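Local atomic coordinates of glycoside hydrolase family 31 (Trueperella pyogenes, PDB entry 5F7S), a protein that probably hydrolyses alpha-glycosidic linkages, as a family 31 glycoside hydrolase with a TIM-barrel catalytic domain between beta-rich N- and C-terminal regions. Residues A[160-165]-A[251-256]; A[313-318]-A[378-383]; A[415-420]-A[478-483]. All coordinates share one frame; numbering follows the deposited sequence.

Contact 1: A[160-165]-A[251-256]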
loop_
_atom_site.group_PDB
_atom_site.type_symbol
_atom_site.label_atom_id
_atom_site.label_comp_id
_atom_site.label_asym_id
_atom_site.label_seq_id
_atom_site.Cartn_x
_atom_site.Cartn_y
_atom_site.Cartn_z
ATOM N N THR A 160 16.527 -3.605 -25.043
ATOM C CA THR A 160 16.089 -2.259 -24.660
ATOM C C THR A 160 15.488 -2.366 -23.262
ATOM O O THR A 160 14.439 -2.985 -23.075
ATOM C CB THR A 160 15.051 -1.731 -25.664
ATOM O OG1 THR A 160 15.543 -1.921 -26.989
ATOM C CG2 THR A 160 14.775 -0.267 -25.437
ATOM N N HIS A 161 16.125 -1.720 -22.290
ATOM C CA HIS A 161 15.772 -1.902 -20.870
ATOM C C HIS A 161 14.812 -0.886 -20.223
ATOM O O HIS A 161 14.009 -1.258 -19.369
ATOM C CB HIS A 161 17.064 -1.981 -20.061
ATOM C CG HIS A 161 18.072 -2.929 -20.633
ATOM N ND1 HIS A 161 17.966 -4.296 -20.504
ATOM C CD2 HIS A 161 19.201 -2.705 -21.350
ATOM C CE1 HIS A 161 18.981 -4.876 -21.125
ATOM N NE2 HIS A 161 19.745 -3.932 -21.648
ATOM N N ARG A 162 14.929 0.383 -20.603
ATOM C CA ARG A 162 14.102 1.466 -20.062
ATOM C C ARG A 162 13.955 2.572 -21.075
ATOM O O ARG A 162 14.710 2.634 -22.047
ATOM C CB ARG A 162 14.747 2.103 -18.816
ATOM C CG ARG A 162 14.927 1.176 -17.633
ATOM C CD ARG A 162 15.038 1.947 -16.326
ATOM N NE ARG A 162 16.247 2.734 -16.253
ATOM C CZ ARG A 162 17.429 2.276 -15.836
ATOM N NH1 ARG A 162 17.603 1.011 -15.478
ATOM N NH2 ARG A 162 18.466 3.098 -15.797
ATOM N N VAL A 163 13.011 3.472 -20.820
ATOM C CA VAL A 163 12.804 4.638 -21.687
ATOM C C VAL A 163 12.551 5.860 -20.833
ATOM O O VAL A 163 11.987 5.755 -19.773
ATOM C CB VAL A 163 11.666 4.428 -22.726
ATOM C CG1 VAL A 163 10.323 4.221 -22.068
ATOM C CG2 VAL A 163 11.575 5.604 -23.688
ATOM N N LYS A 164 13.032 6.994 -21.305
ATOM C CA LYS A 164 12.874 8.297 -20.670
ATOM C C LYS A 164 12.244 9.205 -21.676
ATOM O O LYS A 164 12.645 9.192 -22.837
ATOM C CB LYS A 164 14.229 8.948 -20.383
ATOM C CG LYS A 164 14.963 8.403 -19.199
ATOM C CD LYS A 164 16.438 8.805 -19.210
ATOM C CE LYS A 164 16.676 10.288 -19.075
ATOM N NZ LYS A 164 18.152 10.499 -19.014
ATOM N N PHE A 165 11.290 10.008 -21.232
ATOM C CA PHE A 165 10.694 11.022 -22.080
ATOM C C PHE A 165 10.219 12.141 -21.170
ATOM O O PHE A 165 10.251 11.994 -19.956
ATOM C CB PHE A 165 9.590 10.458 -23.005
ATOM C CG PHE A 165 8.429 9.872 -22.283
ATOM C CD1 PHE A 165 8.448 8.551 -21.875
ATOM C CD2 PHE A 165 7.311 10.640 -22.016
ATOM C CE1 PHE A 165 7.373 8.012 -21.195
ATOM C CE2 PHE A 165 6.231 10.107 -21.351
ATOM C CZ PHE A 165 6.261 8.792 -20.940
ATOM N N GLU A 251 10.444 8.074 -16.452
ATOM C CA GLU A 251 11.301 6.967 -16.807
ATOM C C GLU A 251 10.505 5.695 -16.571
ATOM O O GLU A 251 9.855 5.540 -15.541
ATOM C CB GLU A 251 12.606 7.029 -16.011
ATOM C CG GLU A 251 13.674 6.070 -16.510
ATOM C CD GLU A 251 15.087 6.383 -15.990
ATOM O OE1 GLU A 251 15.921 5.444 -15.962
ATOM O OE2 GLU A 251 15.378 7.554 -15.618
ATOM N N VAL A 252 10.558 4.789 -17.534
ATOM C CA VAL A 252 9.750 3.579 -17.505
ATOM C C VAL A 252 10.586 2.314 -17.681
ATOM O O VAL A 252 11.358 2.206 -18.624
ATOM C CB VAL A 252 8.744 3.616 -18.673
ATOM C CG1 VAL A 252 7.851 2.378 -18.645
ATOM C CG2 VAL A 252 7.937 4.908 -18.637
ATOM N N ASP A 253 10.417 1.354 -16.783
ATOM C CA ASP A 253 11.105 0.071 -16.914
ATOM C C ASP A 253 10.421 -0.687 -18.032
ATOM O O ASP A 253 9.179 -0.683 -18.102
ATOM C CB ASP A 253 11.034 -0.734 -15.605
ATOM C CG ASP A 253 11.583 -2.146 -15.753
ATOM O OD1 ASP A 253 12.583 -2.326 -16.484
ATOM O OD2 ASP A 253 11.003 -3.091 -15.152
ATOM N N LEU A 254 11.221 -1.272 -18.928
ATOM C CA LEU A 254 10.712 -2.086 -20.031
ATOM C C LEU A 254 10.805 -3.584 -19.727
ATOM O O LEU A 254 10.337 -4.402 -20.523
ATOM C CB LEU A 254 11.393 -1.731 -21.369
ATOM C CG LEU A 254 11.159 -0.280 -21.822
ATOM C CD1 LEU A 254 11.969 0.011 -23.070
ATOM C CD2 LEU A 254 9.679 0.004 -22.059
ATOM N N GLY A 255 11.446 -3.946 -18.617
ATOM C CA GLY A 255 11.433 -5.323 -18.129
ATOM C C GLY A 255 12.519 -6.287 -18.548
ATOM O O GLY A 255 13.398 -5.967 -19.366
ATOM N N PHE A 256 12.398 -7.497 -17.996
ATOM C CA PHE A 256 13.362 -8.583 -18.171
ATOM C C PHE A 256 13.522 -9.113 -19.602
ATOM O O PHE A 256 14.650 -9.367 -20.020
ATOM C CB PHE A 256 13.035 -9.740 -17.210
ATOM C CG PHE A 256 14.080 -10.818 -17.191
ATOM C CD1 PHE A 256 15.242 -10.662 -16.436
ATOM C CD2 PHE A 256 13.921 -11.984 -17.946
ATOM C CE1 PHE A 256 16.222 -11.648 -16.432
ATOM C CE2 PHE A 256 14.901 -12.969 -17.948
ATOM C CZ PHE A 256 16.053 -12.804 -17.187
#

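Contact 2: A[313-318]-A[378-383]. With CA (calcium ion), chain H.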
loop_
_atom_site.group_PDB
_atom_site.type_symbol
_atom_site.label_atom_id
_atom_site.label_comp_id
_atom_site.label_asym_id
_atom_site.label_seq_id
_atom_site.Cartn_x
_atom_site.Cartn_y
_atom_site.Cartn_z
ATOM N N GLN A 313 -14.766 -6.332 24.897
ATOM C CA GLN A 313 -14.721 -4.997 24.289
ATOM C C GLN A 313 -16.018 -4.592 23.620
ATOM O O GLN A 313 -16.361 -3.410 23.647
ATOM C CB GLN A 313 -13.543 -4.866 23.337
ATOM C CG GLN A 313 -12.202 -5.076 24.036
ATOM C CD GLN A 313 -11.939 -4.077 25.136
ATOM O OE1 GLN A 313 -12.446 -2.958 25.111
ATOM N NE2 GLN A 313 -11.143 -4.475 26.111
ATOM N N MET A 314 -16.730 -5.551 23.026
ATOM C CA MET A 314 -18.024 -5.246 22.447
ATOM C C MET A 314 -18.984 -4.917 23.591
ATOM O O MET A 314 -19.751 -3.969 23.493
ATOM C CB MET A 314 -18.563 -6.390 21.602
ATOM C CG MET A 314 -17.685 -6.811 20.430
ATOM S SD MET A 314 -17.322 -5.555 19.205
ATOM C CE MET A 314 -15.879 -4.758 19.928
ATOM N N ASP A 315 -18.924 -5.674 24.683
ATOM C CA ASP A 315 -19.770 -5.375 25.857
ATOM C C ASP A 315 -19.465 -3.976 26.418
ATOM O O ASP A 315 -20.373 -3.280 26.838
ATOM C CB ASP A 315 -19.654 -6.456 26.954
ATOM C CG ASP A 315 -20.409 -7.784 26.594
ATOM O OD1 ASP A 315 -21.083 -7.880 25.528
ATOM O OD2 ASP A 315 -20.340 -8.744 27.400
ATOM N N ARG A 316 -18.205 -3.547 26.395
ATOM C CA ARG A 316 -17.875 -2.210 26.904
ATOM C C ARG A 316 -18.384 -1.096 25.961
ATOM O O ARG A 316 -18.843 -0.061 26.437
ATOM C CB ARG A 316 -16.376 -2.054 27.183
ATOM C CG ARG A 316 -16.011 -0.670 27.714
ATOM C CD ARG A 316 -16.370 -0.462 29.172
ATOM N NE ARG A 316 -15.142 -0.592 29.926
ATOM C CZ ARG A 316 -14.450 0.409 30.468
ATOM N NH1 ARG A 316 -14.902 1.655 30.458
ATOM N NH2 ARG A 316 -13.316 0.141 31.086
ATOM N N HIS A 317 -18.255 -1.288 24.643
ATOM C CA HIS A 317 -18.816 -0.320 23.676
ATOM C C HIS A 317 -20.305 -0.075 23.967
ATOM O O HIS A 317 -20.736 1.079 24.131
ATOM C CB HIS A 317 -18.648 -0.767 22.225
ATOM C CG HIS A 317 -17.345 -0.368 21.608
ATOM N ND1 HIS A 317 -17.116 0.902 21.124
ATOM C CD2 HIS A 317 -16.224 -1.078 21.340
ATOM C CE1 HIS A 317 -15.900 0.965 20.614
ATOM N NE2 HIS A 317 -15.346 -0.227 20.721
ATOM N N ARG A 318 -21.076 -1.153 24.044
ATOM C CA ARG A 318 -22.505 -1.040 24.355
ATOM C C ARG A 318 -22.728 -0.361 25.718
ATOM O O ARG A 318 -23.538 0.545 25.813
ATOM C CB ARG A 318 -23.177 -2.406 24.350
ATOM C CG ARG A 318 -24.605 -2.400 24.882
ATOM C CD ARG A 318 -25.024 -3.789 25.338
ATOM N NE ARG A 318 -25.642 -4.585 24.285
ATOM C CZ ARG A 318 -25.841 -5.905 24.349
ATOM N NH1 ARG A 318 -25.402 -6.628 25.385
ATOM N NH2 ARG A 318 -26.450 -6.519 23.343
ATOM N N HIS A 378 -23.875 -10.306 15.145
ATOM C CA HIS A 378 -24.829 -9.885 14.088
ATOM C C HIS A 378 -26.158 -9.397 14.661
ATOM O O HIS A 378 -26.679 -8.406 14.167
ATOM C CB HIS A 378 -25.155 -10.970 13.055
ATOM C CG HIS A 378 -24.054 -11.249 12.090
ATOM N ND1 HIS A 378 -24.014 -12.395 11.333
ATOM C CD2 HIS A 378 -22.918 -10.571 11.809
ATOM C CE1 HIS A 378 -22.935 -12.383 10.579
ATOM N NE2 HIS A 378 -22.243 -11.296 10.859
ATOM N N GLU A 379 -26.716 -10.081 15.672
ATOM C CA GLU A 379 -27.973 -9.620 16.307
ATOM C C GLU A 379 -27.834 -8.225 16.926
ATOM O O GLU A 379 -28.807 -7.477 16.993
ATOM C CB GLU A 379 -28.469 -10.611 17.360
ATOM C CG GLU A 379 -29.017 -11.899 16.757
ATOM C CD GLU A 379 -29.332 -12.974 17.787
ATOM O OE1 GLU A 379 -29.390 -12.661 19.009
ATOM O OE2 GLU A 379 -29.537 -14.144 17.367
ATOM N N ARG A 380 -26.624 -7.891 17.375
ATOM C CA ARG A 380 -26.318 -6.572 17.942
ATOM C C ARG A 380 -25.992 -5.539 16.844
ATOM O O ARG A 380 -25.767 -4.379 17.141
ATOM C CB ARG A 380 -25.164 -6.704 18.963
ATOM C CG ARG A 380 -25.572 -7.539 20.162
ATOM C CD ARG A 380 -24.456 -8.159 21.003
ATOM N NE ARG A 380 -23.568 -7.218 21.691
ATOM C CZ ARG A 380 -22.801 -7.529 22.747
ATOM N NH1 ARG A 380 -22.030 -6.596 23.284
ATOM N NH2 ARG A 380 -22.810 -8.750 23.293
ATOM N N GLY A 381 -25.984 -5.962 15.578
ATOM C CA GLY A 381 -25.706 -5.073 14.451
ATOM C C GLY A 381 -24.233 -4.841 14.172
ATOM O O GLY A 381 -23.863 -3.818 13.605
ATOM N N ILE A 382 -23.397 -5.803 14.542
ATOM C CA ILE A 382 -21.953 -5.701 14.365
ATOM C C ILE A 382 -21.496 -6.776 13.370
ATOM O O ILE A 382 -21.847 -7.966 13.528
ATOM C CB ILE A 382 -21.227 -5.906 15.721
ATOM C CG1 ILE A 382 -21.714 -4.863 16.755
ATOM C CG2 ILE A 382 -19.707 -5.815 15.551
ATOM C CD1 ILE A 382 -21.241 -5.085 18.185
ATOM N N ARG A 383 -20.740 -6.370 12.342
ATOM C CA ARG A 383 -20.175 -7.315 11.379
ATOM C C ARG A 383 -18.762 -7.721 11.805
ATOM O O ARG A 383 -18.103 -7.011 12.569
ATOM C CB ARG A 383 -20.206 -6.796 9.940
ATOM C CG ARG A 383 -21.531 -7.018 9.200
ATOM C CD ARG A 383 -22.632 -6.101 9.683
ATOM N NE ARG A 383 -23.925 -6.343 9.027
ATOM C CZ ARG A 383 -25.024 -5.607 9.226
ATOM N NH1 ARG A 383 -25.014 -4.573 10.048
ATOM N NH2 ARG A 383 -26.141 -5.897 8.580
HETATM CA CA CA H . -29.588 -14.434 20.917
HETATM O O HOH W 1 -21.932 -4.516 21.519
HETATM O O HOH W 2 -29.323 -16.473 18.951
HETATM O O HOH W 3 -31.990 -14.536 20.911
HETATM O O HOH W 4 -30.222 -16.102 22.704
#

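Contact 3: A[415-420]-A[478-483]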
loop_
_atom_site.group_PDB
_atom_site.type_symbol
_atom_site.label_atom_id
_atom_site.label_comp_id
_atom_site.label_asym_id
_atom_site.label_seq_id
_atom_site.Cartn_x
_atom_site.Cartn_y
_atom_site.Cartn_z
ATOM N N VAL A 415 1.702 -21.503 -7.185
ATOM C CA VAL A 415 2.655 -20.745 -6.373
ATOM C C VAL A 415 3.506 -19.918 -7.297
ATOM O O VAL A 415 3.834 -20.358 -8.387
ATOM C CB VAL A 415 3.597 -21.633 -5.503
ATOM C CG1 VAL A 415 2.807 -22.320 -4.421
ATOM C CG2 VAL A 415 4.367 -22.661 -6.336
ATOM N N VAL A 416 3.855 -18.725 -6.846
ATOM C CA VAL A 416 4.755 -17.870 -7.604
ATOM C C VAL A 416 6.093 -18.624 -7.609
ATOM O O VAL A 416 6.552 -19.105 -6.558
ATOM C CB VAL A 416 4.928 -16.480 -6.956
ATOM C CG1 VAL A 416 5.857 -15.614 -7.804
ATOM C CG2 VAL A 416 3.570 -15.809 -6.756
ATOM N N LYS A 417 6.703 -18.757 -8.781
ATOM C CA LYS A 417 7.955 -19.507 -8.880
ATOM C C LYS A 417 9.177 -18.649 -9.213
ATOM O O LYS A 417 9.039 -17.570 -9.756
ATOM C CB LYS A 417 7.809 -20.586 -9.964
ATOM C CG LYS A 417 6.592 -21.477 -9.811
ATOM C CD LYS A 417 6.594 -22.562 -10.870
ATOM C CE LYS A 417 5.365 -23.440 -10.765
ATOM N NZ LYS A 417 4.111 -22.688 -11.058
ATOM N N GLU A 418 10.364 -19.164 -8.882
ATOM C CA GLU A 418 11.660 -18.556 -9.241
ATOM C C GLU A 418 11.863 -18.834 -10.734
ATOM O O GLU A 418 11.109 -19.603 -11.317
ATOM C CB GLU A 418 12.824 -19.227 -8.472
ATOM C CG GLU A 418 12.807 -19.110 -6.956
ATOM C CD GLU A 418 13.192 -17.734 -6.424
ATOM O OE1 GLU A 418 13.610 -16.851 -7.218
ATOM O OE2 GLU A 418 13.104 -17.548 -5.178
ATOM N N PRO A 419 12.895 -18.233 -11.362
ATOM C CA PRO A 419 13.111 -18.555 -12.776
ATOM C C PRO A 419 13.304 -20.063 -13.042
ATOM O O PRO A 419 12.783 -20.564 -14.035
ATOM C CB PRO A 419 14.371 -17.760 -13.141
ATOM C CG PRO A 419 14.938 -17.254 -11.853
ATOM C CD PRO A 419 13.779 -17.143 -10.916
ATOM N N ASP A 420 13.979 -20.783 -12.137
ATOM C CA ASP A 420 14.225 -22.237 -12.322
ATOM C C ASP A 420 13.010 -23.156 -12.119
ATOM O O ASP A 420 13.156 -24.372 -12.171
ATOM C CB ASP A 420 15.415 -22.737 -11.446
ATOM C CG ASP A 420 15.156 -22.618 -9.938
ATOM O OD1 ASP A 420 14.008 -22.311 -9.547
ATOM O OD2 ASP A 420 16.107 -22.832 -9.140
ATOM N N ARG A 478 8.125 -16.075 -12.005
ATOM C CA ARG A 478 7.167 -16.585 -12.988
ATOM C C ARG A 478 5.771 -16.722 -12.398
ATOM O O ARG A 478 5.603 -17.222 -11.293
ATOM C CB ARG A 478 7.633 -17.935 -13.498
ATOM C CG ARG A 478 8.968 -17.922 -14.236
ATOM C CD ARG A 478 9.251 -19.324 -14.779
ATOM N NE ARG A 478 10.466 -19.411 -15.600
ATOM C CZ ARG A 478 10.563 -19.010 -16.868
ATOM N NH1 ARG A 478 9.532 -18.448 -17.495
ATOM N NH2 ARG A 478 11.715 -19.138 -17.506
ATOM N N TYR A 479 4.780 -16.250 -13.139
ATOM C CA TYR A 479 3.385 -16.348 -12.732
ATOM C C TYR A 479 2.650 -17.190 -13.738
ATOM O O TYR A 479 2.988 -17.191 -14.909
ATOM C CB TYR A 479 2.729 -14.967 -12.642
ATOM C CG TYR A 479 3.201 -14.127 -11.482
ATOM C CD1 TYR A 479 4.290 -13.289 -11.603
ATOM C CD2 TYR A 479 2.534 -14.149 -10.253
ATOM C CE1 TYR A 479 4.714 -12.497 -10.531
ATOM C CE2 TYR A 479 2.957 -13.358 -9.183
ATOM C CZ TYR A 479 4.051 -12.536 -9.333
ATOM O OH TYR A 479 4.487 -11.757 -8.288
ATOM N N GLU A 480 1.638 -17.915 -13.283
ATOM C CA GLU A 480 0.833 -18.742 -14.184
ATOM C C GLU A 480 0.128 -17.932 -15.283
ATOM O O GLU A 480 -0.149 -18.491 -16.330
ATOM C CB GLU A 480 -0.164 -19.606 -13.427
ATOM C CG GLU A 480 0.471 -20.769 -12.681
ATOM C CD GLU A 480 -0.567 -21.637 -11.976
ATOM O OE1 GLU A 480 -1.307 -21.129 -11.105
ATOM O OE2 GLU A 480 -0.632 -22.840 -12.269
ATOM N N ASP A 481 -0.128 -16.628 -15.069
ATOM C CA ASP A 481 -0.736 -15.786 -16.125
ATOM C C ASP A 481 0.216 -15.500 -17.290
ATOM O O ASP A 481 -0.186 -14.871 -18.241
ATOM C CB ASP A 481 -1.338 -14.461 -15.586
ATOM C CG ASP A 481 -0.286 -13.469 -15.017
ATOM O OD1 ASP A 481 0.915 -13.809 -14.918
ATOM O OD2 ASP A 481 -0.692 -12.335 -14.625
ATOM N N GLY A 482 1.476 -15.938 -17.207
ATOM C CA GLY A 482 2.449 -15.704 -18.281
ATOM C C GLY A 482 3.376 -14.526 -18.009
ATOM O O GLY A 482 4.435 -14.435 -18.599
ATOM N N ARG A 483 2.991 -13.626 -17.111
ATOM C CA ARG A 483 3.821 -12.475 -16.760
ATOM C C ARG A 483 5.003 -12.860 -15.879
ATOM O O ARG A 483 4.937 -13.821 -15.122
ATOM C CB ARG A 483 3.008 -11.449 -15.986
ATOM C CG ARG A 483 1.900 -10.779 -16.768
ATOM C CD ARG A 483 1.187 -9.741 -15.893
ATOM N NE ARG A 483 0.272 -8.938 -16.690
ATOM C CZ ARG A 483 -0.952 -9.311 -17.064
ATOM N NH1 ARG A 483 -1.451 -10.511 -16.738
ATOM N NH2 ARG A 483 -1.675 -8.489 -17.806
#

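Contact 1: A[160-165]-A[251-256]
R162 reaches diagonally from its own strand to E251 on the antiparallel neighbour, and it does so through NE rather than an end-on pair of nitrogens. NE donates to E251 OE1 at 2.7 Å, meeting the anti lone pair of that oxygen, the one turned away from OE2; the bond is bent, 145° at the hydrogen, and OE1 sits somewhat out of the guanidinium plane. E251 makes this possible by running extended from a CG anti to its backbone N (chi1 -169°), which lays the carboxylate alongside K164, whose CG passes 3.7 Å from E251 OE2. On the opposite face of the sheet V163 and V252 lie side by side, CG1 of V163 being 3.8 Å from CB of V252. These two residues form the hydrogen-bonded pair, V252 N to V163 O at 2.8 Å and V163 N returning to V252 O. Beyond the last bridge L254 N still bonds to H161 O at 2.8 Å, and the chain then leaves the strand in an Asx turn, with D253 OD1 accepting from G255 N. L254 CD1 rests on CG2 of T160. The paired strands 159-168 and 247-253 are central in a six-stranded antiparallel sheet: 152-156 flanks the first, 236-240 flanks the second, and strand 263-271 packs against V163, F165 and L254.

Contact 2: A[313-318]-A[378-383]
The guanidinium groups of R318 and R380 lie flat on one another, planes 14° apart and centres 3.8 Å apart, with NE of R380 over one face of R318. The edge of R380, in turn, is taken by D315 and a water. This stack joins two helices of the TIM barrel, 307-320 and the C-terminal end of 370-379, where G381 leaves helical geometry with positive phi in a Schellman motif and the chain turns toward strand 383-388.

D315 OD1 receives both terminal nitrogens of R380, NH1 at 2.8 Å and NH2 at 3.0 Å. The carboxylate and guanidinium are nearly coplanar, 9° apart, yet the grip is on a single oxygen: NH1 meets the anti lone pair of OD1, while NH2 comes in almost straight along the C-O bond. Two hydrogen bonds to one atom in a common plane should restrict rotation of the R380 tip. The negative charge of D315 probably also offsets the like charges of the two stacked arginines. R318 arrives through a chain extended up to CD, with CG anti to the backbone N (chi1 171°), then bends at chi3, bringing its NH2 within 3.5 Å of R380 CG.

Deeper in, SD of M314 touches CD1 of I382 at 4.1 Å; L377 and V327 border both residues, so the apolar side of the interface continues into the barrel wall. On the solvent side E379 OE1 binds a calcium ion together with E376 and three waters. A further water joins the two segments through R380, accepting from NH1 at 2.7 Å and donating to the carbonyl oxygen of M314 at 3.0 Å.

Contact 3: A[415-420]-A[478-483]
R478 runs along the backbone of 417-419, meeting carbonyl oxygens at almost every step. Its CB lies 4.0 Å from the carbonyl O of K417; CG, anti to its own carbonyl carbon (chi1 -63°), comes next to E418 O; CD sits between E418 O and P419 O. NE then donates to P419 O at 3.0 Å, in a bond that is almost straight, 171° at the hydrogen, with the oxygen in the guanidinium plane. Beyond NE, CZ and NH2 stay near that oxygen, each 3.9 Å from P419 O. Because the chain stays extended from CG to NE, it passes three successive carbonyls, K417 to P419. The backbone of R478 is held as well: it forms a single antiparallel bridge with K417, a hydrogen-bonded pair in which R478 N donates to K417 O at 2.9 Å and K417 N donates back to R478 O.

One residue further on, Y479 presents a ring face to V416. CG1 of V416 stands over that face, 4.1 Å from the centroid, a CH-pi contact, while CG2 approaches CE2 at 3.5 Å. Y492 of helix 485-506 packs on both residues, and the Y479 hydroxyl bonds to N489 of the same helix. The chain then reverses in a type I turn from Y479 to G482, and an Asx turn overlaps its end, D481 OD1 accepting from R483 N.

Thus two irregular segments in the connections that follow barrel strands 383-388 and 463-466 are joined by main-chain bonds and by an arginine that uses a carbonyl, not a carboxylate, as its partner here. Across the two segments the polar links are hydrogen bonds without a salt bridge, so their pairing is likely to depend little on the ionisation of acidic side chains.

Contact 1 belongs to a beta sheet preceding the catalytic barrel in the chain, whereas contacts 2 and 3 both fall within the family 31 TIM-barrel domain. Contact 3 is much nearer to contact 1 than contact 2 is: centres 22 Å apart, nearest atoms about 7 Å, without touching. Contact 2 lies 44 Å from contact 3 and 53 Å from contact 1 between centres, across the chain's centre from contact 1. Contact 3 lies in connections that leave the C-terminal ends of barrel strands, the end where TIM-barrel enzymes have their active sites; contact 2, alone in including a metal ligand, E379, lies at the other end, where a helix hands over to the start of strand 383-388.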